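2-dehydropantoate 2-reductase (Enterococcus faecium, PDB 3WFI) probably reduces 2-keto acids to D-2-hydroxy acids with a nicotinamide coenzyme, as a D-mandelate dehydrogenase built on the ketopantoate reductase fold. Local coordinates at residues Met217-Val222 against Glu240-Cys245; Asn223-Val228 against Pro293-Leu298. All coordinates share one frame; numbering follows the deposited sequence.

Contact 1. Residues Met217-Val222 against Glu240-Cys245; sequences MVATIV and EVIAHC
Val222 packs on Ile242 across an all-apolar face between two helices of the C-terminal domain. The helix segments run at 132° to each other, with their axes 9.7 Å apart at closest approach. Among the purely aliphatic contacts, Val222 and Ile242 share most of the touching: Val222 CB is 4.0 Å from Ile242 CG1, and Val222 CG1 reaches Val241 CG1 at 3.7 Å. That branch is trans to the backbone N (chi1 170°), which carries it out toward the other helix, while CG2 turns to the cysteine. The partly exposed Ile242 sends CD1 alongside Ala219, 3.9 Å from its CB. The small side chain there lets the backbones close in, to 6.1 Å between Ala219 CA and Ile242 CA. The second group of contacts belongs to Cys245, whose two atoms serve different valines. Cys245 CB meets Val218 CG1 at 3.8 Å, and Cys245 SG lies 4.0 Å from Val222 CG2. Thr193 touches both Val218 and Cys245, and helix 180-191 covers Val241. No hydrogen bond crosses between the segments, so their mutual fit rests on the shape of aliphatic side chains and one sulfur, with dispersion and the exclusion of water holding them together.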
loop_
_atom_site.group_PDB
_atom_site.type_symbol
_atom_site.label_atom_id
_atom_site.label_comp_id
_atom_site.label_asym_id
_atom_site.label_seq_id
_atom_site.Cartn_x
_atom_site.Cartn_y
_atom_site.Cartn_z
ATOM N N MET B 217 4.717 -2.220 9.541
ATOM C CA MET B 217 4.839 -1.415 8.313
ATOM C C MET B 217 6.032 -0.457 8.410
ATOM O O MET B 217 6.811 -0.316 7.470
ATOM C CB MET B 217 3.542 -0.658 8.051
ATOM C CG MET B 217 2.392 -1.585 7.677
ATOM S SD MET B 217 0.869 -0.735 7.199
ATOM C CE MET B 217 0.380 -0.013 8.779
ATOM N N VAL B 218 6.173 0.176 9.567
ATOM C CA VAL B 218 7.303 1.060 9.829
ATOM C C VAL B 218 8.621 0.268 9.746
ATOM O O VAL B 218 9.547 0.690 9.070
ATOM C CB VAL B 218 7.155 1.791 11.196
ATOM C CG1 VAL B 218 8.457 2.485 11.608
ATOM C CG2 VAL B 218 6.014 2.800 11.127
ATOM N N ALA B 219 8.684 -0.881 10.418
ATOM C CA ALA B 219 9.904 -1.678 10.459
ATOM C C ALA B 219 10.329 -2.125 9.082
ATOM O O ALA B 219 11.526 -2.092 8.751
ATOM C CB ALA B 219 9.736 -2.885 11.366
ATOM N N THR B 220 9.355 -2.550 8.274
ATOM C CA THR B 220 9.650 -3.017 6.928
ATOM C C THR B 220 10.214 -1.880 6.080
ATOM O O THR B 220 11.199 -2.070 5.352
ATOM C CB THR B 220 8.389 -3.616 6.259
ATOM O OG1 THR B 220 7.876 -4.677 7.070
ATOM C CG2 THR B 220 8.699 -4.174 4.888
ATOM N N ILE B 221 9.592 -0.708 6.156
ATOM C CA ILE B 221 10.051 0.442 5.373
ATOM C C ILE B 221 11.455 0.876 5.800
ATOM O O ILE B 221 12.326 1.111 4.951
ATOM C CB ILE B 221 9.060 1.626 5.442
ATOM C CG1 ILE B 221 7.789 1.279 4.686
ATOM C CG2 ILE B 221 9.678 2.897 4.852
ATOM C CD1 ILE B 221 6.583 2.114 5.096
ATOM N N VAL B 222 11.692 0.955 7.107
ATOM C CA VAL B 222 12.997 1.391 7.605
ATOM C C VAL B 222 14.097 0.423 7.147
ATOM O O VAL B 222 15.200 0.840 6.801
ATOM C CB VAL B 222 13.000 1.546 9.138
ATOM C CG1 VAL B 222 14.408 1.749 9.662
ATOM C CG2 VAL B 222 12.121 2.711 9.553
ATOM N N GLU B 240 17.009 1.625 16.598
ATOM C CA GLU B 240 16.906 3.013 17.057
ATOM C C GLU B 240 16.082 3.834 16.086
ATOM O O GLU B 240 15.181 4.572 16.500
ATOM C CB GLU B 240 18.279 3.646 17.255
ATOM C CG GLU B 240 18.253 4.959 18.028
ATOM C CD GLU B 240 17.734 6.162 17.231
ATOM O OE1 GLU B 240 18.026 6.290 16.012
ATOM O OE2 GLU B 240 17.028 7.001 17.831
ATOM N N VAL B 241 16.362 3.690 14.797
ATOM C CA VAL B 241 15.627 4.464 13.800
ATOM C C VAL B 241 14.133 4.147 13.835
ATOM O O VAL B 241 13.305 5.060 13.779
ATOM C CB VAL B 241 16.226 4.313 12.391
ATOM C CG1 VAL B 241 15.331 4.965 11.343
ATOM C CG2 VAL B 241 17.615 4.931 12.361
ATOM N N ILE B 242 13.794 2.864 13.963
ATOM C CA ILE B 242 12.409 2.448 14.119
ATOM C C ILE B 242 11.784 3.119 15.352
ATOM O O ILE B 242 10.690 3.689 15.271
ATOM C CB ILE B 242 12.280 0.910 14.223
ATOM C CG1 ILE B 242 12.607 0.267 12.875
ATOM C CG2 ILE B 242 10.870 0.515 14.642
ATOM C CD1 ILE B 242 12.914 -1.219 12.929
ATOM N N ALA B 243 12.473 3.053 16.486
ATOM C CA ALA B 243 11.974 3.699 17.720
ATOM C C ALA B 243 11.778 5.202 17.507
ATOM O O ALA B 243 10.791 5.789 17.967
ATOM C CB ALA B 243 12.921 3.445 18.884
ATOM N N HIS B 244 12.697 5.812 16.769
ATOM C CA HIS B 244 12.605 7.248 16.470
ATOM C C HIS B 244 11.372 7.588 15.618
ATOM O O HIS B 244 10.668 8.568 15.882
ATOM C CB HIS B 244 13.884 7.722 15.780
ATOM C CG HIS B 244 13.878 9.178 15.433
ATOM N ND1 HIS B 244 13.719 10.163 16.381
ATOM C CD2 HIS B 244 14.028 9.818 14.248
ATOM C CE1 HIS B 244 13.759 11.350 15.797
ATOM N NE2 HIS B 244 13.930 11.167 14.501
ATOM N N CYS B 245 11.115 6.784 14.586
ATOM C CA CYS B 245 9.877 6.904 13.818
ATOM C C CYS B 245 8.647 6.780 14.729
ATOM O O CYS B 245 7.707 7.581 14.628
ATOM C CB CYS B 245 9.820 5.823 12.733
ATOM S SG CYS B 245 11.032 6.036 11.416
#

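Contact 2. Residues Asn223-Val228 against Pro293-Leu298; sequences NEFAKV and PYCDFL
The Glu224 carboxylate accepts two backbone N-H groups in the first turn of helix 293-308, a helix-to-helix contact within the all-helical C-terminal domain. The two segments run at 120° to each other. From CB, which points toward the partner helix, the chain leaves with CG beside the backbone N (chi1 -65°) and opposite the carbonyl carbon, and then stays extended, so that Glu224 CD arrives over the first turn, 3.5 Å from Tyr294 N. There the two oxygens divide the work. Glu224 OE2 accepts from Tyr294 N at 2.8 Å, and also lies against the proline ring, 3.1 Å from Pro293 CD. Glu224 OE1 accepts from Cys295 N at 2.9 Å. Both bonds use the syn lone pairs, those facing the other oxygen, and both are moderately bent, with N-H...O angles of 157°. Two bonds to successive amides fix the rotation of the carboxylate. Glu224 is buried, and its negative charge is probably eased by the two N-H groups and by the positive end of the helix dipole. Thr292, just ahead of the helix, packs on Glu224, while the Tyr294 hydroxyl reaches away to hydrogen-bond Glu300 of the second subunit. Beside the carboxylate, Cys295 bridges to the next residue of helix 214-231. Its sulfur makes an oblique sulfur-aromatic contact with Phe225: Cys295 SG is 4.8 Å from the ring centroid, and the nearest ring atom is Phe225 CE1, 3.7 Å from that sulfur.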
loop_
_atom_site.group_PDB
_atom_site.type_symbol
_atom_site.label_atom_id
_atom_site.label_comp_id
_atom_site.label_asym_id
_atom_site.label_seq_id
_atom_site.Cartn_x
_atom_site.Cartn_y
_atom_site.Cartn_z
ATOM N N ASN B 223 13.781 -0.870 7.102
ATOM C CA ASN B 223 14.754 -1.845 6.613
ATOM C C ASN B 223 15.110 -1.655 5.160
ATOM O O ASN B 223 16.252 -1.862 4.770
ATOM C CB ASN B 223 14.297 -3.273 6.892
ATOM C CG ASN B 223 14.786 -3.756 8.219
ATOM O OD1 ASN B 223 15.961 -4.084 8.368
ATOM N ND2 ASN B 223 13.902 -3.810 9.189
ATOM N N GLU B 224 14.143 -1.231 4.356
ATOM C CA GLU B 224 14.414 -0.906 2.962
ATOM C C GLU B 224 15.352 0.307 2.858
ATOM O O GLU B 224 16.352 0.262 2.139
ATOM C CB GLU B 224 13.107 -0.661 2.182
ATOM C CG GLU B 224 12.230 -1.896 2.069
ATOM C CD GLU B 224 10.985 -1.699 1.222
ATOM O OE1 GLU B 224 10.769 -0.581 0.708
ATOM O OE2 GLU B 224 10.202 -2.667 1.108
ATOM N N PHE B 225 15.033 1.378 3.573
ATOM C CA PHE B 225 15.929 2.548 3.665
ATOM C C PHE B 225 17.353 2.133 4.075
ATOM O O PHE B 225 18.345 2.580 3.488
ATOM C CB PHE B 225 15.387 3.568 4.687
ATOM C CG PHE B 225 14.361 4.529 4.134
ATOM C CD1 PHE B 225 13.084 4.105 3.792
ATOM C CD2 PHE B 225 14.667 5.895 3.994
ATOM C CE1 PHE B 225 12.133 5.001 3.313
ATOM C CE2 PHE B 225 13.725 6.793 3.513
ATOM C CZ PHE B 225 12.453 6.344 3.183
ATOM N N ALA B 226 17.440 1.267 5.085
ATOM C CA ALA B 226 18.732 0.834 5.641
ATOM C C ALA B 226 19.560 -0.026 4.680
ATOM O O ALA B 226 20.783 0.097 4.638
ATOM C CB ALA B 226 18.508 0.099 6.939
ATOM N N LYS B 227 18.893 -0.902 3.926
ATOM C CA LYS B 227 19.570 -1.729 2.921
ATOM C C LYS B 227 20.194 -0.872 1.830
ATOM O O LYS B 227 21.328 -1.103 1.413
ATOM C CB LYS B 227 18.605 -2.741 2.291
ATOM C CG LYS B 227 18.490 -4.043 3.035
ATOM C CD LYS B 227 17.621 -5.063 2.297
ATOM C CE LYS B 227 17.417 -6.325 3.149
ATOM N NZ LYS B 227 16.629 -6.109 4.405
ATOM N N VAL B 228 19.448 0.131 1.387
ATOM C CA VAL B 228 19.922 1.064 0.392
ATOM C C VAL B 228 21.050 1.956 0.962
ATOM O O VAL B 228 22.078 2.169 0.297
ATOM C CB VAL B 228 18.720 1.873 -0.154
ATOM C CG1 VAL B 228 19.139 3.173 -0.782
ATOM C CG2 VAL B 228 17.939 1.005 -1.141
ATOM N N PRO B 293 9.968 -3.030 -2.088
ATOM C CA PRO B 293 8.565 -3.141 -2.462
ATOM C C PRO B 293 7.621 -2.255 -1.656
ATOM O O PRO B 293 6.661 -1.750 -2.226
ATOM C CB PRO B 293 8.254 -4.616 -2.227
ATOM C CG PRO B 293 9.257 -5.058 -1.212
ATOM C CD PRO B 293 10.497 -4.295 -1.542
ATOM N N TYR B 294 7.873 -2.080 -0.357
ATOM C CA TYR B 294 6.992 -1.217 0.444
ATOM C C TYR B 294 7.129 0.244 -0.003
ATOM O O TYR B 294 6.146 0.951 -0.111
ATOM C CB TYR B 294 7.250 -1.365 1.962
ATOM C CG TYR B 294 6.535 -2.536 2.632
ATOM C CD1 TYR B 294 6.465 -3.789 2.035
ATOM C CD2 TYR B 294 5.924 -2.371 3.870
ATOM C CE1 TYR B 294 5.831 -4.843 2.662
ATOM C CE2 TYR B 294 5.276 -3.410 4.507
ATOM C CZ TYR B 294 5.230 -4.648 3.897
ATOM O OH TYR B 294 4.596 -5.698 4.512
ATOM N N CYS B 295 8.347 0.689 -0.301
ATOM C CA CYS B 295 8.550 2.048 -0.836
ATOM C C CYS B 295 7.894 2.184 -2.207
ATOM O O CYS B 295 7.260 3.206 -2.493
ATOM C CB CYS B 295 10.044 2.411 -0.905
ATOM S SG CYS B 295 10.845 2.753 0.683
ATOM N N ASP B 296 8.018 1.150 -3.039
ATOM C CA ASP B 296 7.338 1.122 -4.358
ATOM C C ASP B 296 5.809 1.261 -4.188
ATOM O O ASP B 296 5.169 2.115 -4.802
ATOM C CB ASP B 296 7.636 -0.182 -5.094
ATOM C CG ASP B 296 9.125 -0.363 -5.454
ATOM O OD1 ASP B 296 9.974 0.535 -5.199
ATOM O OD2 ASP B 296 9.451 -1.454 -5.968
ATOM N N PHE B 297 5.246 0.403 -3.349
ATOM C CA PHE B 297 3.782 0.312 -3.144
ATOM C C PHE B 297 3.215 1.571 -2.485
ATOM O O PHE B 297 2.184 2.088 -2.916
ATOM C CB PHE B 297 3.466 -0.926 -2.299
ATOM C CG PHE B 297 2.036 -1.421 -2.382
ATOM C CD1 PHE B 297 1.636 -2.463 -1.560
ATOM C CD2 PHE B 297 1.106 -0.904 -3.286
ATOM C CE1 PHE B 297 0.354 -2.959 -1.604
ATOM C CE2 PHE B 297 -0.185 -1.397 -3.326
ATOM C CZ PHE B 297 -0.568 -2.424 -2.487
ATOM N N LEU B 298 3.888 2.065 -1.454
ATOM C CA LEU B 298 3.440 3.266 -0.772
ATOM C C LEU B 298 3.443 4.452 -1.744
ATOM O O LEU B 298 2.522 5.264 -1.743
ATOM C CB LEU B 298 4.306 3.564 0.458
ATOM C CG LEU B 298 3.787 4.666 1.388
ATOM C CD1 LEU B 298 2.321 4.461 1.748
ATOM C CD2 LEU B 298 4.621 4.743 2.653
#

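In the fold
Contacts 1 and 2 use adjoining segments of one helix, 214-231, in the C-terminal domain, and their centres are 11 Å apart. Along the chain the segments alternate: 217-222, 223-228, then 240-245 and finally 293-298. The two contacts meet directly, Ile221 packing on Tyr294 and Leu298, and Thr220 CG2 lying 3.5 Å from Tyr294 CD2. Contact 1 is away from the coenzyme site, whereas the Phe225 side chain in contact 2 is about 11 Å from that of Glu273, an NAD(+)-binding residue. Helix 214-231 thus packs against both the nearby helix 238-246 and the much later helix 293-308, and the latter carries this cluster to the dimer interface, where Tyr294 stacks on Phe297 of the second subunit.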